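PDB 4RK0: LacI family sugar-binding transcriptional regulator, which binds ribose between the two lobes of its sugar-binding domain and probably acts as a DNA-binding transcriptional regulator of the LacI family. Local coordinates for residues 7-13 with 64-70; 119-125 with 270-274; 129-133 with 184-189; 230-236 with 259-263. All coordinates share one frame; numbering follows the deposited sequence.

Contact 1: residues 7-13 with 64-70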
loop_
_atom_site.group_PDB
_atom_site.type_symbol
_atom_site.label_atom_id
_atom_site.label_comp_id
_atom_site.label_asym_id
_atom_site.label_seq_id
_atom_site.Cartn_x
_atom_site.Cartn_y
_atom_site.Cartn_z
ATOM N N SER A 7 -19.204 -8.667 20.488
ATOM C CA SER A 7 -18.781 -7.539 19.590
ATOM C C SER A 7 -18.251 -8.020 18.227
ATOM O O SER A 7 -18.378 -7.307 17.229
ATOM C CB SER A 7 -17.730 -6.672 20.289
ATOM O OG SER A 7 -16.501 -7.368 20.448
ATOM N N LYS A 8 -17.679 -9.228 18.190
ATOM C CA LYS A 8 -17.116 -9.821 16.961
ATOM C C LYS A 8 -16.021 -8.924 16.345
ATOM O O LYS A 8 -16.057 -8.573 15.174
ATOM C CB LYS A 8 -18.223 -10.147 15.960
ATOM C CG LYS A 8 -19.170 -11.270 16.424
ATOM C CD LYS A 8 -19.691 -12.058 15.230
ATOM C CE LYS A 8 -20.816 -12.998 15.619
ATOM N NZ LYS A 8 -22.062 -12.260 15.961
ATOM N N THR A 9 -15.045 -8.574 17.169
ATOM C CA THR A 9 -13.961 -7.683 16.782
ATOM C C THR A 9 -12.640 -8.443 16.788
ATOM O O THR A 9 -12.372 -9.223 17.697
ATOM C CB THR A 9 -13.888 -6.472 17.743
ATOM O OG1 THR A 9 -13.691 -6.928 19.090
ATOM C CG2 THR A 9 -15.162 -5.648 17.678
ATOM N N ILE A 10 -11.803 -8.230 15.764
ATOM C CA ILE A 10 -10.448 -8.767 15.746
ATOM C C ILE A 10 -9.390 -7.657 15.634
ATOM O O ILE A 10 -9.422 -6.878 14.690
ATOM C CB ILE A 10 -10.223 -9.670 14.537
ATOM C CG1 ILE A 10 -11.256 -10.799 14.518
ATOM C CG2 ILE A 10 -8.790 -10.202 14.526
ATOM C CD1 ILE A 10 -11.044 -11.859 15.576
ATOM N N GLY A 11 -8.432 -7.603 16.559
ATOM C CA GLY A 11 -7.345 -6.599 16.474
ATOM C C GLY A 11 -6.182 -7.081 15.633
ATOM O O GLY A 11 -5.759 -8.195 15.789
ATOM N N VAL A 12 -5.696 -6.254 14.701
ATOM C CA VAL A 12 -4.634 -6.666 13.812
ATOM C C VAL A 12 -3.488 -5.688 13.941
ATOM O O VAL A 12 -3.680 -4.506 13.702
ATOM C CB VAL A 12 -5.102 -6.649 12.353
ATOM C CG1 VAL A 12 -3.926 -7.028 11.449
ATOM C CG2 VAL A 12 -6.280 -7.614 12.183
ATOM N N ILE A 13 -2.338 -6.197 14.374
ATOM C CA ILE A 13 -1.174 -5.402 14.668
ATOM C C ILE A 13 -0.097 -5.728 13.645
ATOM O O ILE A 13 0.473 -6.815 13.639
ATOM C CB ILE A 13 -0.590 -5.722 16.078
ATOM C CG1 ILE A 13 -1.680 -5.799 17.147
ATOM C CG2 ILE A 13 0.518 -4.742 16.423
ATOM C CD1 ILE A 13 -2.515 -4.568 17.322
ATOM N N VAL A 64 -11.216 -7.443 23.016
ATOM C CA VAL A 64 -11.640 -7.886 21.688
ATOM C C VAL A 64 -11.713 -9.391 21.694
ATOM O O VAL A 64 -11.195 -10.060 22.596
ATOM C CB VAL A 64 -10.686 -7.440 20.534
ATOM C CG1 VAL A 64 -10.667 -5.935 20.400
ATOM C CG2 VAL A 64 -9.280 -7.994 20.726
ATOM N N ASP A 65 -12.333 -9.927 20.648
ATOM C CA ASP A 65 -12.512 -11.351 20.528
ATOM C C ASP A 65 -11.229 -12.056 20.136
ATOM O O ASP A 65 -11.047 -13.234 20.436
ATOM C CB ASP A 65 -13.645 -11.639 19.545
ATOM C CG ASP A 65 -14.957 -11.059 20.014
ATOM O OD1 ASP A 65 -15.297 -11.250 21.199
ATOM O OD2 ASP A 65 -15.633 -10.384 19.216
ATOM N N GLY A 66 -10.295 -11.348 19.502
ATOM C CA GLY A 66 -9.033 -11.996 19.160
ATOM C C GLY A 66 -8.050 -11.041 18.491
ATOM O O GLY A 66 -8.452 -9.981 18.029
ATOM N N PHE A 67 -6.781 -11.420 18.517
ATOM C CA PHE A 67 -5.678 -10.590 17.994
ATOM C C PHE A 67 -4.822 -11.337 16.986
ATOM O O PHE A 67 -4.412 -12.465 17.219
ATOM C CB PHE A 67 -4.712 -10.123 19.120
ATOM C CG PHE A 67 -5.193 -8.928 19.892
ATOM C CD1 PHE A 67 -5.108 -7.661 19.345
ATOM C CD2 PHE A 67 -5.710 -9.063 21.182
ATOM C CE1 PHE A 67 -5.545 -6.545 20.059
ATOM C CE2 PHE A 67 -6.152 -7.954 21.894
ATOM C CZ PHE A 67 -6.073 -6.696 21.332
ATOM N N VAL A 68 -4.522 -10.675 15.869
ATOM C CA VAL A 68 -3.468 -11.139 14.964
ATOM C C VAL A 68 -2.244 -10.235 15.220
ATOM O O VAL A 68 -2.380 -9.023 15.101
ATOM C CB VAL A 68 -3.890 -10.942 13.479
ATOM C CG1 VAL A 68 -2.793 -11.423 12.551
ATOM C CG2 VAL A 68 -5.202 -11.673 13.194
ATOM N N ILE A 69 -1.101 -10.837 15.507
ATOM C CA ILE A 69 0.113 -10.117 15.932
ATOM C C ILE A 69 1.254 -10.429 14.974
ATOM O O ILE A 69 1.804 -11.509 14.946
ATOM C CB ILE A 69 0.511 -10.390 17.423
ATOM C CG1 ILE A 69 -0.664 -10.037 18.346
ATOM C CG2 ILE A 69 1.750 -9.555 17.767
ATOM C CD1 ILE A 69 -0.579 -10.562 19.763
ATOM N N ALA A 70 1.573 -9.436 14.145
ATOM C CA ALA A 70 2.605 -9.570 13.161
ATOM C C ALA A 70 3.826 -8.685 13.490
ATOM O O ALA A 70 4.769 -8.668 12.713
ATOM C CB ALA A 70 2.067 -9.179 11.776
#

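Contact 2: residues 119-125 with 270-274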
loop_
_atom_site.group_PDB
_atom_site.type_symbol
_atom_site.label_atom_id
_atom_site.label_comp_id
_atom_site.label_asym_id
_atom_site.label_seq_id
_atom_site.Cartn_x
_atom_site.Cartn_y
_atom_site.Cartn_z
ATOM N N HIS A 119 19.892 -18.933 -7.229
ATOM C CA HIS A 119 19.750 -18.165 -8.435
ATOM C C HIS A 119 21.001 -17.374 -8.791
ATOM O O HIS A 119 21.439 -17.396 -9.954
ATOM C CB HIS A 119 18.576 -17.230 -8.302
ATOM C CG HIS A 119 18.356 -16.435 -9.527
ATOM N ND1 HIS A 119 17.942 -17.009 -10.704
ATOM C CD2 HIS A 119 18.581 -15.128 -9.795
ATOM C CE1 HIS A 119 17.870 -16.077 -11.635
ATOM N NE2 HIS A 119 18.276 -14.936 -11.115
ATOM N N LEU A 120 21.567 -16.648 -7.817
ATOM C CA LEU A 120 22.773 -15.839 -8.104
ATOM C C LEU A 120 23.954 -16.731 -8.473
ATOM O O LEU A 120 24.760 -16.388 -9.339
ATOM C CB LEU A 120 23.144 -14.908 -6.956
ATOM C CG LEU A 120 22.173 -13.725 -6.702
ATOM C CD1 LEU A 120 22.541 -12.935 -5.468
ATOM C CD2 LEU A 120 22.110 -12.811 -7.931
ATOM N N GLN A 121 24.040 -17.889 -7.846
ATOM C CA GLN A 121 25.044 -18.899 -8.269
ATOM C C GLN A 121 24.838 -19.382 -9.718
ATOM O O GLN A 121 25.811 -19.469 -10.474
ATOM C CB GLN A 121 24.998 -20.091 -7.283
ATOM C CG GLN A 121 26.243 -20.965 -7.196
ATOM C CD GLN A 121 26.082 -22.080 -6.163
ATOM O OE1 GLN A 121 25.194 -22.024 -5.303
ATOM N NE2 GLN A 121 26.937 -23.092 -6.242
ATOM N N GLU A 122 23.609 -19.763 -10.088
ATOM C CA GLU A 122 23.300 -20.101 -11.483
ATOM C C GLU A 122 23.706 -18.987 -12.486
ATOM O O GLU A 122 24.183 -19.268 -13.567
ATOM C CB GLU A 122 21.816 -20.425 -11.638
ATOM C CG GLU A 122 21.447 -21.048 -12.962
ATOM C CD GLU A 122 19.981 -20.872 -13.293
ATOM O OE1 GLU A 122 19.281 -21.897 -13.388
ATOM O OE2 GLU A 122 19.531 -19.713 -13.453
ATOM N N GLN A 123 23.580 -17.736 -12.078
ATOM C CA GLN A 123 24.030 -16.601 -12.881
ATOM C C GLN A 123 25.511 -16.283 -12.674
ATOM O O GLN A 123 26.016 -15.274 -13.152
ATOM C CB GLN A 123 23.178 -15.383 -12.540
ATOM C CG GLN A 123 21.679 -15.566 -12.778
ATOM C CD GLN A 123 21.287 -15.551 -14.249
ATOM O OE1 GLN A 123 21.839 -16.271 -15.075
ATOM N NE2 GLN A 123 20.327 -14.722 -14.577
ATOM N N ARG A 124 26.215 -17.144 -11.942
ATOM C CA ARG A 124 27.678 -17.092 -11.824
ATOM C C ARG A 124 28.242 -15.908 -11.071
ATOM O O ARG A 124 29.417 -15.580 -11.240
ATOM C CB ARG A 124 28.340 -17.128 -13.195
ATOM C CG ARG A 124 27.665 -18.080 -14.157
ATOM C CD ARG A 124 28.616 -18.630 -15.216
ATOM N NE ARG A 124 28.844 -17.670 -16.281
ATOM C CZ ARG A 124 28.190 -17.614 -17.441
ATOM N NH1 ARG A 124 28.516 -16.667 -18.315
ATOM N NH2 ARG A 124 27.210 -18.466 -17.743
ATOM N N HIS A 125 27.447 -15.282 -10.216
ATOM C CA HIS A 125 27.970 -14.209 -9.373
ATOM C C HIS A 125 28.769 -14.775 -8.212
ATOM O O HIS A 125 28.306 -15.677 -7.537
ATOM C CB HIS A 125 26.835 -13.322 -8.888
ATOM C CG HIS A 125 26.206 -12.579 -10.014
ATOM N ND1 HIS A 125 26.715 -11.390 -10.479
ATOM C CD2 HIS A 125 25.191 -12.910 -10.840
ATOM C CE1 HIS A 125 26.018 -11.001 -11.534
ATOM N NE2 HIS A 125 25.094 -11.908 -11.782
ATOM N N THR A 270 18.229 -9.986 -13.225
ATOM C CA THR A 270 19.539 -10.632 -13.160
ATOM C C THR A 270 20.017 -11.106 -14.513
ATOM O O THR A 270 19.225 -11.337 -15.421
ATOM C CB THR A 270 19.515 -11.857 -12.203
ATOM O OG1 THR A 270 18.759 -12.929 -12.790
ATOM C CG2 THR A 270 18.897 -11.485 -10.860
ATOM N N ALA A 271 21.330 -11.281 -14.631
ATOM C CA ALA A 271 21.913 -11.836 -15.820
ATOM C C ALA A 271 23.217 -12.570 -15.511
ATOM O O ALA A 271 23.885 -12.271 -14.525
ATOM C CB ALA A 271 22.161 -10.743 -16.877
ATOM N N PRO A 272 23.593 -13.529 -16.373
ATOM C CA PRO A 272 24.845 -14.239 -16.067
ATOM C C PRO A 272 26.033 -13.325 -16.115
ATOM O O PRO A 272 26.154 -12.475 -17.009
ATOM C CB PRO A 272 24.917 -15.357 -17.128
ATOM C CG PRO A 272 23.580 -15.436 -17.753
ATOM C CD PRO A 272 22.832 -14.157 -17.463
ATOM N N LEU A 273 26.919 -13.456 -15.144
ATOM C CA LEU A 273 28.147 -12.671 -15.180
ATOM C C LEU A 273 28.956 -13.092 -16.403
ATOM O O LEU A 273 29.218 -14.285 -16.598
ATOM C CB LEU A 273 28.993 -12.877 -13.930
ATOM C CG LEU A 273 29.441 -11.670 -13.107
ATOM C CD1 LEU A 273 30.758 -12.037 -12.442
ATOM C CD2 LEU A 273 29.570 -10.382 -13.916
ATOM N N LYS A 274 29.332 -12.105 -17.215
ATOM C CA LYS A 274 29.983 -12.337 -18.505
ATOM C C LYS A 274 31.470 -12.026 -18.405
ATOM O O LYS A 274 32.019 -11.944 -17.306
ATOM C CB LYS A 274 29.332 -11.468 -19.589
#

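Contact 3: residues 129-133 with 184-189. With RIB (alpha-D-ribofuranose), chain E.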
loop_
_atom_site.group_PDB
_atom_site.type_symbol
_atom_site.label_atom_id
_atom_site.label_comp_id
_atom_site.label_asym_id
_atom_site.label_seq_id
_atom_site.Cartn_x
_atom_site.Cartn_y
_atom_site.Cartn_z
ATOM N N ILE A 129 26.258 -8.886 -2.405
ATOM C CA ILE A 129 25.909 -8.085 -1.268
ATOM C C ILE A 129 24.527 -8.498 -0.843
ATOM O O ILE A 129 23.661 -8.705 -1.690
ATOM C CB ILE A 129 25.832 -6.582 -1.621
ATOM C CG1 ILE A 129 27.141 -6.043 -2.185
ATOM C CG2 ILE A 129 25.375 -5.813 -0.407
ATOM C CD1 ILE A 129 28.163 -5.702 -1.134
ATOM N N VAL A 130 24.313 -8.600 0.460
ATOM C CA VAL A 130 22.982 -8.755 1.007
ATOM C C VAL A 130 22.635 -7.463 1.712
ATOM O O VAL A 130 23.391 -6.989 2.568
ATOM C CB VAL A 130 22.880 -9.929 2.004
ATOM C CG1 VAL A 130 21.456 -10.027 2.544
ATOM C CG2 VAL A 130 23.288 -11.228 1.346
ATOM N N VAL A 131 21.507 -6.860 1.343
ATOM C CA VAL A 131 21.131 -5.573 1.908
ATOM C C VAL A 131 19.943 -5.809 2.811
ATOM O O VAL A 131 18.873 -6.304 2.364
ATOM C CB VAL A 131 20.737 -4.545 0.808
ATOM C CG1 VAL A 131 20.365 -3.212 1.433
ATOM C CG2 VAL A 131 21.846 -4.353 -0.196
ATOM N N MET A 132 20.105 -5.456 4.081
ATOM C CA MET A 132 19.095 -5.802 5.103
ATOM C C MET A 132 19.141 -4.876 6.311
ATOM O O MET A 132 20.114 -4.171 6.467
ATOM C CB MET A 132 19.319 -7.257 5.530
ATOM C CG MET A 132 20.568 -7.545 6.363
ATOM S SD MET A 132 20.725 -9.359 6.555
ATOM C CE MET A 132 19.343 -9.719 7.621
ATOM N N PRO A 133 18.098 -4.885 7.174
ATOM C CA PRO A 133 18.114 -4.020 8.338
ATOM C C PRO A 133 18.984 -4.564 9.438
ATOM O O PRO A 133 19.250 -5.762 9.453
ATOM C CB PRO A 133 16.650 -3.970 8.797
ATOM C CG PRO A 133 16.043 -5.232 8.289
ATOM C CD PRO A 133 16.867 -5.698 7.115
ATOM N N ALA A 184 18.385 -8.153 -2.141
ATOM C CA ALA A 184 17.663 -7.201 -1.349
ATOM C C ALA A 184 16.669 -7.969 -0.502
ATOM O O ALA A 184 15.878 -8.741 -1.034
ATOM C CB ALA A 184 16.940 -6.205 -2.227
ATOM N N ILE A 185 16.695 -7.753 0.812
ATOM C CA ILE A 185 15.951 -8.634 1.710
ATOM C C ILE A 185 14.456 -8.390 1.661
ATOM O O ILE A 185 13.682 -9.194 2.162
ATOM C CB ILE A 185 16.525 -8.593 3.144
ATOM C CG1 ILE A 185 16.640 -9.986 3.724
ATOM C CG2 ILE A 185 15.702 -7.709 4.028
ATOM C CD1 ILE A 185 17.791 -10.754 3.172
ATOM N N ASN A 186 14.034 -7.288 1.043
ATOM C CA ASN A 186 12.650 -7.182 0.599
ATOM C C ASN A 186 12.556 -6.352 -0.684
ATOM O O ASN A 186 13.540 -5.701 -1.085
ATOM C CB ASN A 186 11.673 -6.727 1.676
ATOM C CG ASN A 186 11.683 -5.239 1.931
ATOM O OD1 ASN A 186 12.638 -4.527 1.619
ATOM N ND2 ASN A 186 10.608 -4.767 2.546
ATOM N N ASP A 187 11.391 -6.405 -1.322
ATOM C CA ASP A 187 11.193 -5.722 -2.614
ATOM C C ASP A 187 11.300 -4.197 -2.441
ATOM O O ASP A 187 11.830 -3.514 -3.314
ATOM C CB ASP A 187 9.877 -6.115 -3.279
ATOM C CG ASP A 187 9.871 -7.571 -3.816
ATOM O OD1 ASP A 187 10.936 -8.138 -4.071
ATOM O OD2 ASP A 187 8.779 -8.114 -3.986
ATOM N N GLU A 188 10.823 -3.660 -1.339
ATOM C CA GLU A 188 10.957 -2.213 -1.100
ATOM C C GLU A 188 12.427 -1.763 -1.081
ATOM O O GLU A 188 12.783 -0.764 -1.709
ATOM C CB GLU A 188 10.254 -1.814 0.206
ATOM C CG GLU A 188 8.743 -1.924 0.136
ATOM C CD GLU A 188 8.019 -0.879 0.976
ATOM O OE1 GLU A 188 8.424 -0.628 2.128
ATOM O OE2 GLU A 188 7.027 -0.302 0.494
ATOM N N ILE A 189 13.300 -2.500 -0.397
ATOM C CA ILE A 189 14.734 -2.212 -0.514
ATOM C C ILE A 189 15.217 -2.240 -1.966
ATOM O O ILE A 189 16.025 -1.392 -2.374
ATOM C CB ILE A 189 15.583 -3.186 0.307
ATOM C CG1 ILE A 189 15.353 -2.883 1.780
ATOM C CG2 ILE A 189 17.057 -3.057 -0.037
ATOM C CD1 ILE A 189 16.086 -3.797 2.755
HETATM O O5 RIB E . 8.415 -6.703 2.798
HETATM C C5 RIB E . 8.086 -6.511 4.165
HETATM C C4 RIB E . 8.861 -7.523 4.890
HETATM O O4 RIB E . 8.778 -7.411 6.335
HETATM C C3 RIB E . 8.181 -8.733 4.282
HETATM O O3 RIB E . 9.254 -9.385 3.600
HETATM C C2 RIB E . 7.573 -9.380 5.530
HETATM O O2 RIB E . 7.840 -10.759 5.586
HETATM C C1 RIB E . 8.017 -8.554 6.750
HETATM O O1 RIB E . 8.590 -9.360 7.766
#

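Contact 4: residues 230-236 with 259-263. With RIB (alpha-D-ribofuranose), chain E.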
loop_
_atom_site.group_PDB
_atom_site.type_symbol
_atom_site.label_atom_id
_atom_site.label_comp_id
_atom_site.label_asym_id
_atom_site.label_seq_id
_atom_site.Cartn_x
_atom_site.Cartn_y
_atom_site.Cartn_z
ATOM N N ALA A 230 8.763 -15.173 -4.068
ATOM C CA ALA A 230 7.376 -14.903 -3.791
ATOM C C ALA A 230 6.911 -15.516 -2.468
ATOM O O ALA A 230 7.040 -16.711 -2.252
ATOM C CB ALA A 230 6.469 -15.430 -4.914
ATOM N N GLN A 231 6.347 -14.672 -1.618
ATOM C CA GLN A 231 5.585 -15.108 -0.443
ATOM C C GLN A 231 4.108 -15.098 -0.779
ATOM O O GLN A 231 3.656 -14.174 -1.416
ATOM C CB GLN A 231 5.755 -14.140 0.732
ATOM C CG GLN A 231 7.164 -14.069 1.311
ATOM C CD GLN A 231 7.140 -13.474 2.694
ATOM O OE1 GLN A 231 6.550 -14.059 3.616
ATOM N NE2 GLN A 231 7.724 -12.285 2.850
ATOM N N PRO A 232 3.349 -16.099 -0.296
ATOM C CA PRO A 232 1.921 -16.186 -0.557
ATOM C C PRO A 232 1.135 -15.385 0.448
ATOM O O PRO A 232 0.479 -15.955 1.322
ATOM C CB PRO A 232 1.640 -17.698 -0.449
ATOM C CG PRO A 232 2.664 -18.200 0.525
ATOM C CD PRO A 232 3.892 -17.349 0.276
ATOM N N VAL A 233 1.219 -14.067 0.323
ATOM C CA VAL A 233 0.790 -13.154 1.382
ATOM C C VAL A 233 -0.691 -13.064 1.541
ATOM O O VAL A 233 -1.177 -12.989 2.673
ATOM C CB VAL A 233 1.420 -11.707 1.320
ATOM C CG1 VAL A 233 1.079 -10.950 0.032
ATOM C CG2 VAL A 233 1.037 -10.911 2.547
ATOM N N PHE A 234 -1.428 -13.099 0.432
ATOM C CA PHE A 234 -2.900 -13.095 0.513
ATOM C C PHE A 234 -3.326 -14.326 1.268
ATOM O O PHE A 234 -4.121 -14.248 2.220
ATOM C CB PHE A 234 -3.548 -13.106 -0.888
ATOM C CG PHE A 234 -5.008 -12.897 -0.854
ATOM C CD1 PHE A 234 -5.500 -11.657 -0.576
ATOM C CD2 PHE A 234 -5.893 -13.942 -1.003
ATOM C CE1 PHE A 234 -6.871 -11.424 -0.525
ATOM C CE2 PHE A 234 -7.268 -13.726 -0.964
ATOM C CZ PHE A 234 -7.757 -12.469 -0.728
ATOM N N GLN A 235 -2.747 -15.455 0.865
ATOM C CA GLN A 235 -3.045 -16.735 1.489
ATOM C C GLN A 235 -2.572 -16.799 2.927
ATOM O O GLN A 235 -3.203 -17.441 3.747
ATOM C CB GLN A 235 -2.406 -17.863 0.703
ATOM C CG GLN A 235 -2.737 -19.256 1.243
ATOM C CD GLN A 235 -1.869 -20.327 0.619
ATOM O OE1 GLN A 235 -1.195 -20.096 -0.379
ATOM N NE2 GLN A 235 -1.888 -21.503 1.202
ATOM N N LEU A 236 -1.450 -16.155 3.234
ATOM C CA LEU A 236 -1.012 -16.030 4.628
ATOM C C LEU A 236 -2.062 -15.305 5.470
ATOM O O LEU A 236 -2.373 -15.771 6.579
ATOM C CB LEU A 236 0.324 -15.277 4.678
ATOM C CG LEU A 236 0.920 -14.971 6.037
ATOM C CD1 LEU A 236 1.126 -16.230 6.850
ATOM C CD2 LEU A 236 2.218 -14.176 5.796
ATOM N N THR A 259 3.769 -23.659 8.198
ATOM C CA THR A 259 4.662 -22.917 7.321
ATOM C C THR A 259 4.206 -23.001 5.871
ATOM O O THR A 259 4.102 -24.088 5.320
ATOM C CB THR A 259 6.077 -23.479 7.438
ATOM O OG1 THR A 259 6.479 -23.369 8.797
ATOM C CG2 THR A 259 7.068 -22.710 6.573
ATOM N N LEU A 260 3.958 -21.851 5.246
ATOM C CA LEU A 260 3.604 -21.792 3.829
ATOM C C LEU A 260 4.870 -21.678 2.982
ATOM O O LEU A 260 5.855 -20.983 3.385
ATOM C CB LEU A 260 2.643 -20.620 3.557
ATOM C CG LEU A 260 1.334 -20.564 4.353
ATOM C CD1 LEU A 260 0.466 -19.421 3.856
ATOM C CD2 LEU A 260 0.549 -21.858 4.281
ATOM N N PRO A 261 4.876 -22.331 1.809
ATOM C CA PRO A 261 6.037 -22.363 0.945
ATOM C C PRO A 261 6.257 -21.059 0.153
ATOM O O PRO A 261 5.372 -20.238 0.066
ATOM C CB PRO A 261 5.710 -23.508 -0.018
ATOM C CG PRO A 261 4.244 -23.373 -0.194
ATOM C CD PRO A 261 3.727 -23.031 1.183
ATOM N N VAL A 262 7.469 -20.892 -0.338
ATOM C CA VAL A 262 7.835 -19.751 -1.192
ATOM C C VAL A 262 8.432 -20.286 -2.498
ATOM O O VAL A 262 8.828 -21.451 -2.567
ATOM C CB VAL A 262 8.837 -18.795 -0.477
ATOM C CG1 VAL A 262 8.232 -18.263 0.804
ATOM C CG2 VAL A 262 10.186 -19.432 -0.216
ATOM N N GLN A 263 8.526 -19.448 -3.532
ATOM C CA GLN A 263 9.207 -19.848 -4.783
ATOM C C GLN A 263 9.868 -18.668 -5.471
ATOM O O GLN A 263 9.462 -17.499 -5.263
ATOM C CB GLN A 263 8.196 -20.469 -5.731
ATOM C CG GLN A 263 7.209 -19.473 -6.253
ATOM C CD GLN A 263 6.107 -20.140 -7.042
ATOM O OE1 GLN A 263 6.361 -21.049 -7.828
ATOM N NE2 GLN A 263 4.877 -19.694 -6.833
HETATM O O5 RIB E . 8.415 -6.703 2.798
HETATM C C5 RIB E . 8.086 -6.511 4.165
HETATM C C4 RIB E . 8.861 -7.523 4.890
HETATM O O4 RIB E . 8.778 -7.411 6.335
HETATM C C3 RIB E . 8.181 -8.733 4.282
HETATM O O3 RIB E . 9.254 -9.385 3.600
HETATM C C2 RIB E . 7.573 -9.380 5.530
HETATM O O2 RIB E . 7.840 -10.759 5.586
HETATM C C1 RIB E . 8.017 -8.554 6.750
HETATM O O1 RIB E . 8.590 -9.360 7.766
#

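Contact 1: residues 7-13 with 64-70
G11 and V68 sit at the firm centre of this strand pair, where the amide of V68 gives its hydrogen to G11 O at 2.8 Å. G11 N reaches G66 O on one side of it, and on the other I13 N reaches V68 O at 2.9 Å and A70 N reaches I13 O. Packing is close here: the ring of F67 lies against the bare backbone of G11, its CD1 3.8 Å from G11 CA. One face of the same ring takes V64 CG2. On the other side of the sheet I10 CG2 meets V68 CG2 at 4.1 Å, where both side chains touch L244 of helix 233-249. Segments 9-13 and 66-69 run parallel, their axes 17° apart, as neighbours in the Rossmann-like sheet of a periplasmic-binding-protein lobe, with 39-44 bonded along the far edge of 9-14. Toward the chain start the ladder frays. The bonds to T9 O are weak, from D65 N at 3.0 Å and G66 N at 3.5 Å, and T9 OG1 lies against V64 CB. Beyond them S7 and K8 are exposed to solvent, S7 is poorly ordered, and S7 O bonds R62 of the second subunit.

Contact 2: residues 119-125 with 270-274
T270 OG1 is gripped by two side chains from the end of helix 109-122. H119 NE2 lies 2.7 Å from T270 OG1, with the hydroxyl in the plane of the imidazole at its edge, and either group could be the donor. Q123 NE2 donates to the same oxygen at 3.0 Å, nearly straight (168°) and within its own amide plane. Chi1 of the glutamine (-59°) lays CG over one face of the H119 ring, toward its rim, and the bend at chi2 (-74°) then turns the amide to the hydroxyl.

Farther along, L273 N bonds Q123 O at 2.8 Å, and H125 NE2 gives its hydrogen to A271 O at 3.0 Å. That leaves H125 ND1 for T180 OG1, so both ring nitrogens are engaged and the imidazole is fixed in rotation. The helix ends in a Schellman motif with R124, at positive phi, as C-prime residue; this turn presents the Q123 carbonyl and the H125 ring to the tail.

Packing fills in around these bonds: P272 CG lies 3.3 Å from Q123 OE1, P272 CB rests over one face of the R124 guanidinium, and L273 CB over one face of H125. R124 NH1 adds a weak bond to L273 O. The C-terminal tail is thus laid across the end of helix 109-122, beside strand 209-211, whose S209 touches both H125 and T270 and also bonds A271 N.

Contact 3: residues 129-133 with 184-189
I185 and V131 meet first through the backbone, I185 N giving its hydrogen to V131 O at 3.0 Å. The side chain of I185 then spreads over the end of the neighbouring strand. Its CB lies 3.4 Å from V131 O and 3.9 Å from M132 CB; CG2 reaches P133 CD, crossing the ring at about a right angle; and the chain ends with CD1 against V130 CG1 at 3.8 Å. One isoleucine thus touches V130, M132 and P133.

V131 points to the other side of the sheet, where its CG1, anti to the backbone N (chi1 -179°), packs on I189 CG2 at 3.6 Å. I189 also ties the contact to the sugar site. N186 is the N-cap of the helix that begins at D187: its OD1 accepts from I189 N at 2.9 Å, the donor standing above the carbonyl plane. The same amide turns ND2 to O5 of the ribose, a nearly straight bond of 2.9 Å. With one end spent on the cap, the amide is held in the orientation that offers N-H to the sugar.

Strand 127-132 lies between strands 154-159 and 181-184 of a parallel sheet. Helix 138-150 covers the face carrying V130, M132 and I185, while helix 187-199 leaves the end of strand 181-184 and packs on the V131 and A184 side.

Contact 4: residues 230-236 with 259-263
A230 and Q263 form an antiparallel hydrogen-bonded pair in which A230 N donates to Q263 O at 2.7 Å, whereas the return bond from Q263 N to A230 O is long, 3.4 Å, and weak. That same A230 carbonyl oxygen is also approached by V262 CB at 3.3 Å.

Past this pair the chain turns away at P232, the centre of an inverse gamma turn and the N-cap of helix 233-249. The proline ring faces strand 257-265: P232 CG meets L260 CB at 3.9 Å, while P232 CD lies close to P261 O. L260 is the main apolar anchor. Its CG stands anti to the carbonyl carbon (chi1 -56°), carrying the two methyls toward the first turn of the helix, where CD1 touches L236 CA at 3.8 Å and CD2 lies near Q235 NE2, the extended glutamine side chain crossing the leucine at a slant. L236 itself continues inward onto V105 and T107 of strand 103-107.

Q231 points the other way, to the sugar. Extended beyond CG, its chain brings NE2 to within 3.1 Å of O2 of the ribose, in a bond of 174°. NE2 also bonds D214 OD1, and OE1 accepts from T107 OG1, which together fix the rotation of the amide. The result is a ribose-binding residue set at a strand-to-helix turn in the interlobe cleft characteristic of periplasmic-binding-protein-like effector domains.

Contact 1 comes first along the chain; contact 2 then encloses contacts 3 and 4, which follow one another. Contacts 1 and 4 reach the same mixed sheet, their centres about 22 Å apart. Contact 3 lies in the parallel sheet of the other lobe, its centre about 30 Å from that of contact 1 across the chain's centre, and strand 127-132 follows directly on the helix 109-122 of contact 2. Contacts 1 and 2 are the most distant, about 44 Å between centres. Contacts 3 and 4, about 18 Å apart, both touch ribose, so residues rooted in different sheets converge on one sugar, consistent with a ligand that links the two lobes.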